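Local coordinates for WbbZ protein (Klebsiella pneumoniae subsp. pneumoniae NTUH-K2044, PDB 6X1L), which is of unknown function but is probably a polysaccharide pyruvyl transferase, which would transfer pyruvyl groups to sugars of a polysaccharide, at residues F96-R107 with D118-T129. Sequence-based numbering, arbitrary orientation.
Sequences FHKVIIMPSTIR and DKFVVFCRENIT
F123, K119 and R125 bring the most surface of 118-129 against 96-107. The F123 ring takes I100 CG2 at its edge, CE2 lying 3.6 Å from that methyl, while the carbonyl oxygen of I101 also sits in the ring plane. P103 packs alongside F123 CB, and F145 stacks on the ring. At the other end of the strand pair K119 reaches across: its chain, bent at chi3 (71°), brings NZ to F96 O at 2.8 Å, almost in line with the carbonyl bond, and the same amine also donates to I93 O. K98 NZ lies so close to D118 O, 2.4 Å, that the detail of this pairing is doubtful.

Strands 98-104 and 120-124 are neighbours in a six-stranded parallel sheet and belong to one beta-alpha-beta unit with helix 110-115, as in Rossmann-like domains of the GT-B type. The ladder V99 N to K119 O, V121 N to V99 O, I101 N to V121 O and F123 N to I101 O is regular. A beta bulge then shifts the register by one, and S104 N is the next to donate, to F123 O. On the face carrying V99 and I101, V99 CG1 meets the edge of the F120 ring (3.6 Å from CE1) and I101 CD1 lies over one ring face.

Past the bulge the contact turns polar. R125, extended from CG to NE, gives NE to T105 OG1 (2.8 Å) in the guanidinium plane, while its NH1 forms a salt bridge with D149. T105 OG1 donates onward to E126 OE2 (2.8 Å), which accepts with its anti lone pair; T129 OG1 donates to that same oxygen from above the carboxylate plane. T129 OG1 accepts from I106 N and R107 NH1, and I128 CG2 covers one face of the R107 guanidinium, with T105 CG2 over the opposite face.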
ATOM      1  N   PHE A  96      -0.511  25.360  22.034  1.00 75.11           N
ATOM      2  CA  PHE A  96      -1.721  24.703  22.503  1.00 73.32           C
ATOM      3  C   PHE A  96      -1.848  24.789  24.020  1.00 79.07           C
ATOM      4  O   PHE A  96      -0.878  25.049  24.738  1.00 75.62           O
ATOM      5  CB  PHE A  96      -1.751  23.235  22.058  1.00 70.39           C
ATOM      6  CG  PHE A  96      -1.655  23.054  20.567  1.00 69.78           C
ATOM      7  CD1 PHE A  96      -0.425  22.870  19.954  1.00 69.44           C
ATOM      8  CD2 PHE A  96      -2.793  23.083  19.778  1.00 70.75           C
ATOM      9  CE1 PHE A  96      -0.334  22.708  18.579  1.00 70.81           C
ATOM     10  CE2 PHE A  96      -2.707  22.922  18.403  1.00 73.96           C
ATOM     11  CZ  PHE A  96      -1.475  22.736  17.806  1.00 71.00           C
ATOM     12  N   HIS A  97      -3.077  24.568  24.495  1.00 75.43           N
ATOM     13  CA  HIS A  97      -3.335  24.539  25.931  1.00 75.55           C
ATOM     14  C   HIS A  97      -2.745  23.287  26.569  1.00 77.87           C
ATOM     15  O   HIS A  97      -2.151  23.355  27.654  1.00 69.16           O
ATOM     16  CB  HIS A  97      -4.841  24.618  26.185  1.00 81.03           C
ATOM     17  CG  HIS A  97      -5.224  24.521  27.629  1.00 88.78           C
ATOM     18  ND1 HIS A  97      -5.790  23.389  28.174  1.00 88.03           N
ATOM     19  CD2 HIS A  97      -5.131  25.418  28.639  1.00 88.82           C
ATOM     20  CE1 HIS A  97      -6.025  23.590  29.458  1.00 82.83           C
ATOM     21  NE2 HIS A  97      -5.633  24.814  29.765  1.00 88.36           N
ATOM     22  N   LYS A  98      -2.904  22.141  25.912  1.00 66.47           N
ATOM     23  CA  LYS A  98      -2.348  20.873  26.359  1.00 63.29           C
ATOM     24  C   LYS A  98      -1.845  20.107  25.145  1.00 63.80           C
ATOM     25  O   LYS A  98      -2.254  20.367  24.011  1.00 62.18           O
ATOM     26  CB  LYS A  98      -3.381  20.012  27.101  1.00 62.23           C
ATOM     27  CG  LYS A  98      -3.903  20.599  28.395  1.00 68.44           C
ATOM     28  CD  LYS A  98      -2.816  20.649  29.445  1.00 71.63           C
ATOM     29  CE  LYS A  98      -3.361  21.154  30.770  1.00 72.78           C
ATOM     30  NZ  LYS A  98      -2.275  21.268  31.775  1.00 79.38           N
ATOM     31  N   VAL A  99      -0.954  19.155  25.396  1.00 59.15           N
ATOM     32  CA  VAL A  99      -0.519  18.202  24.384  1.00 64.23           C
ATOM     33  C   VAL A  99      -0.829  16.810  24.911  1.00 63.78           C
ATOM     34  O   VAL A  99      -0.285  16.389  25.941  1.00 62.36           O
ATOM     35  CB  VAL A  99       0.968  18.349  24.039  1.00 65.60           C
ATOM     36  CG1 VAL A  99       1.449  17.130  23.259  1.00 64.34           C
ATOM     37  CG2 VAL A  99       1.188  19.609  23.221  1.00 64.15           C
ATOM     38  N   ILE A 100      -1.713  16.102  24.215  1.00 60.82           N
ATOM     39  CA  ILE A 100      -2.092  14.741  24.571  1.00 52.05           C
ATOM     40  C   ILE A 100      -1.306  13.788  23.683  1.00 58.47           C
ATOM     41  O   ILE A 100      -1.455  13.805  22.454  1.00 55.38           O
ATOM     42  CB  ILE A 100      -3.603  14.518  24.418  1.00 60.35           C
ATOM     43  CG1 ILE A 100      -4.380  15.420  25.376  1.00 72.63           C
ATOM     44  CG2 ILE A 100      -3.946  13.058  24.664  1.00 67.99           C
ATOM     45  CD1 ILE A 100      -5.877  15.246  25.288  1.00 77.57           C
ATOM     46  N   ILE A 101      -0.470  12.961  24.301  1.00 54.35           N
ATOM     47  CA  ILE A 101       0.298  11.957  23.578  1.00 63.85           C
ATOM     48  C   ILE A 101      -0.500  10.659  23.605  1.00 61.22           C
ATOM     49  O   ILE A 101      -0.657  10.039  24.659  1.00 57.36           O
ATOM     50  CB  ILE A 101       1.695  11.773  24.180  1.00 66.12           C
ATOM     51  CG1 ILE A 101       2.492  13.076  24.063  1.00 66.91           C
ATOM     52  CG2 ILE A 101       2.425  10.627  23.494  1.00 68.15           C
ATOM     53  CD1 ILE A 101       3.910  12.981  24.584  1.00 68.30           C
HETATM   54  N   MSE A 102      -1.017  10.256  22.447  1.00 59.62           N
HETATM   55  CA  MSE A 102      -1.790   9.020  22.330  1.00 56.24           C
HETATM   56  C   MSE A 102      -0.887   7.814  22.646  1.00 46.75           C
HETATM   57  O   MSE A 102       0.336   7.954  22.610  1.00 51.91           O
HETATM   58  CB  MSE A 102      -2.416   8.938  20.931  1.00 52.25           C
HETATM   59  CG  MSE A 102      -3.391  10.079  20.655  1.00 52.96           C
HETATM   60 SE   MSE A 102      -4.978  10.075  21.826  0.53 55.83          SE
HETATM   61  CE  MSE A 102      -6.098   8.904  20.715  1.00 64.56           C
ATOM     62  N   PRO A 103      -1.485   6.641  22.980  1.00 51.21           N
ATOM     63  CA  PRO A 103      -0.691   5.522  23.525  1.00 54.18           C
ATOM     64  C   PRO A 103       0.632   5.270  22.821  1.00 54.23           C
ATOM     65  O   PRO A 103       0.663   4.881  21.646  1.00 51.87           O
ATOM     66  CB  PRO A 103      -1.639   4.328  23.368  1.00 56.91           C
ATOM     67  CG  PRO A 103      -2.988   4.933  23.558  1.00 49.80           C
ATOM     68  CD  PRO A 103      -2.921   6.300  22.919  1.00 49.79           C
ATOM     69  N   SER A 104       1.734   5.478  23.541  1.00 49.27           N
ATOM     70  CA  SER A 104       3.049   5.536  22.921  1.00 51.27           C
ATOM     71  C   SER A 104       4.081   4.775  23.742  1.00 55.50           C
ATOM     72  O   SER A 104       3.902   4.507  24.934  1.00 53.25           O
ATOM     73  CB  SER A 104       3.512   6.987  22.738  1.00 47.19           C
ATOM     74  OG  SER A 104       2.697   7.664  21.795  1.00 54.95           O
ATOM     75  N   THR A 105       5.172   4.429  23.063  1.00 53.17           N
ATOM     76  CA  THR A 105       6.383   3.911  23.685  1.00 53.87           C
ATOM     77  C   THR A 105       7.408   5.036  23.687  1.00 60.23           C
ATOM     78  O   THR A 105       7.735   5.582  22.628  1.00 53.15           O
ATOM     79  CB  THR A 105       6.913   2.687  22.933  1.00 57.25           C
ATOM     80  OG1 THR A 105       6.085   1.549  23.216  1.00 53.81           O
ATOM     81  CG2 THR A 105       8.350   2.379  23.335  1.00 55.00           C
ATOM     82  N   ILE A 106       7.893   5.395  24.874  1.00 54.76           N
ATOM     83  CA  ILE A 106       8.783   6.533  25.061  1.00 53.58           C
ATOM     84  C   ILE A 106      10.047   6.043  25.752  1.00 57.92           C
ATOM     85  O   ILE A 106       9.974   5.286  26.727  1.00 61.08           O
ATOM     86  CB  ILE A 106       8.106   7.645  25.885  1.00 57.85           C
ATOM     87  CG1 ILE A 106       6.827   8.119  25.193  1.00 59.33           C
ATOM     88  CG2 ILE A 106       9.059   8.807  26.109  1.00 47.54           C
ATOM     89  CD1 ILE A 106       6.024   9.098  26.019  1.00 61.63           C
ATOM     90  N   ARG A 107      11.203   6.468  25.248  1.00 55.72           N
ATOM     91  CA  ARG A 107      12.490   6.121  25.841  1.00 53.11           C
ATOM     92  C   ARG A 107      13.338   7.379  25.912  1.00 56.08           C
ATOM     93  O   ARG A 107      13.573   8.028  24.888  1.00 58.68           O
ATOM     94  CB  ARG A 107      13.208   5.038  25.029  1.00 59.73           C
ATOM     95  CG  ARG A 107      12.448   3.723  24.908  1.00 58.05           C
ATOM     96  CD  ARG A 107      12.382   2.982  26.240  1.00 57.97           C
ATOM     97  NE  ARG A 107      11.763   1.668  26.095  1.00 49.69           N
ATOM     98  CZ  ARG A 107      10.476   1.418  26.318  1.00 57.03           C
ATOM     99  NH1 ARG A 107       9.665   2.391  26.711  1.00 47.87           N
ATOM    100  NH2 ARG A 107       9.998   0.191  26.146  1.00 50.70           N
ATOM    101  N   ASP A 118       3.436  20.375  33.035  1.00 69.84           N
ATOM    102  CA  ASP A 118       2.161  21.060  33.201  1.00 71.67           C
ATOM    103  C   ASP A 118       1.321  21.094  31.931  1.00 70.88           C
ATOM    104  O   ASP A 118       0.149  21.476  31.995  1.00 73.59           O
ATOM    105  CB  ASP A 118       2.389  22.488  33.705  1.00 83.00           C
ATOM    106  CG  ASP A 118       2.601  22.546  35.209  1.00 96.82           C
ATOM    107  OD1 ASP A 118       3.750  22.361  35.663  1.00101.33           O
ATOM    108  OD2 ASP A 118       1.611  22.765  35.938  1.00105.93           O
ATOM    109  N   LYS A 119       1.871  20.702  30.784  1.00 70.58           N
ATOM    110  CA  LYS A 119       1.106  20.691  29.547  1.00 75.83           C
ATOM    111  C   LYS A 119       0.902  19.305  28.957  1.00 65.93           C
ATOM    112  O   LYS A 119       0.007  19.142  28.121  1.00 72.70           O
ATOM    113  CB  LYS A 119       1.777  21.587  28.495  1.00 79.10           C
ATOM    114  CG  LYS A 119       2.184  22.948  29.037  1.00 85.12           C
ATOM    115  CD  LYS A 119       2.482  23.938  27.927  1.00 85.44           C
ATOM    116  CE  LYS A 119       1.214  24.351  27.207  1.00 82.84           C
ATOM    117  NZ  LYS A 119       1.491  25.396  26.185  1.00 81.88           N
ATOM    118  N   PHE A 120       1.673  18.308  29.385  1.00 60.56           N
ATOM    119  CA  PHE A 120       1.623  16.971  28.808  1.00 65.16           C
ATOM    120  C   PHE A 120       0.567  16.112  29.489  1.00 67.10           C
ATOM    121  O   PHE A 120       0.458  16.090  30.718  1.00 62.58           O
ATOM    122  CB  PHE A 120       2.980  16.274  28.935  1.00 61.95           C
ATOM    123  CG  PHE A 120       3.919  16.541  27.801  1.00 64.89           C
ATOM    124  CD1 PHE A 120       3.442  16.827  26.535  1.00 74.20           C
ATOM    125  CD2 PHE A 120       5.287  16.488  28.001  1.00 64.12           C
ATOM    126  CE1 PHE A 120       4.317  17.062  25.492  1.00 79.78           C
ATOM    127  CE2 PHE A 120       6.165  16.722  26.965  1.00 67.73           C
ATOM    128  CZ  PHE A 120       5.682  17.011  25.711  1.00 73.78           C
ATOM    129  N   VAL A 121      -0.201  15.394  28.676  1.00 53.25           N
ATOM    130  CA  VAL A 121      -1.016  14.274  29.132  1.00 54.49           C
ATOM    131  C   VAL A 121      -0.541  13.067  28.336  1.00 56.05           C
ATOM    132  O   VAL A 121      -0.712  13.020  27.110  1.00 55.52           O
ATOM    133  CB  VAL A 121      -2.516  14.527  28.945  1.00 57.01           C
ATOM    134  CG1 VAL A 121      -3.317  13.328  29.429  1.00 57.96           C
ATOM    135  CG2 VAL A 121      -2.934  15.788  29.696  1.00 66.13           C
ATOM    136  N   VAL A 122       0.085  12.110  29.018  1.00 54.27           N
ATOM    137  CA  VAL A 122       0.842  11.048  28.364  1.00 54.84           C
ATOM    138  C   VAL A 122       0.092   9.733  28.509  1.00 55.69           C
ATOM    139  O   VAL A 122      -0.178   9.283  29.628  1.00 50.85           O
ATOM    140  CB  VAL A 122       2.261  10.921  28.937  1.00 55.70           C
ATOM    141  CG1 VAL A 122       3.066   9.925  28.110  1.00 54.57           C
ATOM    142  CG2 VAL A 122       2.946  12.276  28.977  1.00 49.31           C
ATOM    143  N   PHE A 123      -0.217   9.101  27.379  1.00 53.10           N
ATOM    144  CA  PHE A 123      -0.771   7.756  27.369  1.00 54.56           C
ATOM    145  C   PHE A 123       0.330   6.784  26.968  1.00 52.12           C
ATOM    146  O   PHE A 123       0.974   6.963  25.928  1.00 50.25           O
ATOM    147  CB  PHE A 123      -1.966   7.660  26.422  1.00 60.25           C
ATOM    148  CG  PHE A 123      -3.178   8.393  26.913  1.00 55.81           C
ATOM    149  CD1 PHE A 123      -4.122   7.749  27.694  1.00 57.87           C
ATOM    150  CD2 PHE A 123      -3.364   9.732  26.610  1.00 56.02           C
ATOM    151  CE1 PHE A 123      -5.234   8.426  28.163  1.00 61.55           C
ATOM    152  CE2 PHE A 123      -4.472  10.415  27.072  1.00 65.17           C
ATOM    153  CZ  PHE A 123      -5.409   9.760  27.851  1.00 63.59           C
ATOM    154  N   CYS A 124       0.544   5.767  27.796  1.00 50.83           N
ATOM    155  CA  CYS A 124       1.609   4.794  27.616  1.00 49.06           C
ATOM    156  C   CYS A 124       1.012   3.460  27.193  1.00 55.24           C
ATOM    157  O   CYS A 124       0.014   3.007  27.766  1.00 53.15           O
ATOM    158  CB  CYS A 124       2.408   4.628  28.910  1.00 52.09           C
ATOM    159  SG  CYS A 124       2.810   6.206  29.706  1.00 57.57           S
ATOM    160  N   ARG A 125       1.622   2.827  26.192  1.00 45.32           N
ATOM    161  CA  ARG A 125       1.094   1.582  25.653  1.00 49.59           C
ATOM    162  C   ARG A 125       1.763   0.344  26.241  1.00 52.75           C
ATOM    163  O   ARG A 125       1.484  -0.770  25.785  1.00 54.97           O
ATOM    164  CB  ARG A 125       1.201   1.574  24.123  1.00 44.99           C
ATOM    165  CG  ARG A 125       2.612   1.551  23.570  1.00 44.81           C
ATOM    166  CD  ARG A 125       2.575   1.628  22.036  1.00 44.73           C
ATOM    167  NE  ARG A 125       3.902   1.478  21.451  1.00 48.69           N
ATOM    168  CZ  ARG A 125       4.155   1.569  20.149  1.00 52.25           C
ATOM    169  NH1 ARG A 125       3.170   1.820  19.297  1.00 47.57           N
ATOM    170  NH2 ARG A 125       5.394   1.417  19.700  1.00 49.32           N
ATOM    171  N   GLU A 126       2.635   0.505  27.235  1.00 48.89           N
ATOM    172  CA  GLU A 126       3.170  -0.638  27.968  1.00 50.57           C
ATOM    173  C   GLU A 126       3.707  -0.161  29.314  1.00 49.16           C
ATOM    174  O   GLU A 126       3.754   1.036  29.601  1.00 49.53           O
ATOM    175  CB  GLU A 126       4.246  -1.385  27.168  1.00 49.55           C
ATOM    176  CG  GLU A 126       4.966  -0.556  26.104  1.00 53.72           C
ATOM    177  CD  GLU A 126       6.055   0.321  26.678  1.00 56.89           C
ATOM    178  OE1 GLU A 126       6.362   0.178  27.885  1.00 59.83           O
ATOM    179  OE2 GLU A 126       6.608   1.147  25.920  1.00 52.06           O
ATOM    180  N   ASN A 127       4.127  -1.133  30.131  1.00 52.34           N
ATOM    181  CA  ASN A 127       4.464  -0.872  31.532  1.00 52.22           C
ATOM    182  C   ASN A 127       5.803  -0.168  31.696  1.00 55.77           C
ATOM    183  O   ASN A 127       6.020   0.513  32.707  1.00 63.27           O
ATOM    184  CB  ASN A 127       4.484  -2.183  32.317  1.00 54.47           C
ATOM    185  CG  ASN A 127       3.123  -2.567  32.845  1.00 71.51           C
ATOM    186  OD1 ASN A 127       2.412  -1.744  33.420  1.00 74.66           O
ATOM    187  ND2 ASN A 127       2.750  -3.827  32.651  1.00 78.38           N
ATOM    188  N   ILE A 128       6.724  -0.353  30.750  1.00 54.11           N
ATOM    189  CA  ILE A 128       8.037   0.273  30.870  1.00 57.25           C
ATOM    190  C   ILE A 128       7.922   1.777  30.679  1.00 57.31           C
ATOM    191  O   ILE A 128       8.494   2.563  31.443  1.00 56.26           O
ATOM    192  CB  ILE A 128       9.025  -0.354  29.871  1.00 61.27           C
ATOM    193  CG1 ILE A 128       9.194  -1.847  30.161  1.00 63.48           C
ATOM    194  CG2 ILE A 128      10.366   0.365  29.935  1.00 61.60           C
ATOM    195  CD1 ILE A 128      10.287  -2.504  29.356  1.00 72.76           C
ATOM    196  N   THR A 129       7.168   2.202  29.664  1.00 50.53           N
ATOM    197  CA  THR A 129       6.928   3.628  29.466  1.00 48.75           C
ATOM    198  C   THR A 129       6.128   4.217  30.623  1.00 54.04           C
ATOM    199  O   THR A 129       6.423   5.324  31.089  1.00 52.42           O
ATOM    200  CB  THR A 129       6.206   3.854  28.135  1.00 50.55           C
ATOM    201  OG1 THR A 129       7.067   3.463  27.061  1.00 47.90           O
ATOM    202  CG2 THR A 129       5.835   5.318  27.962  1.00 52.24           C
TER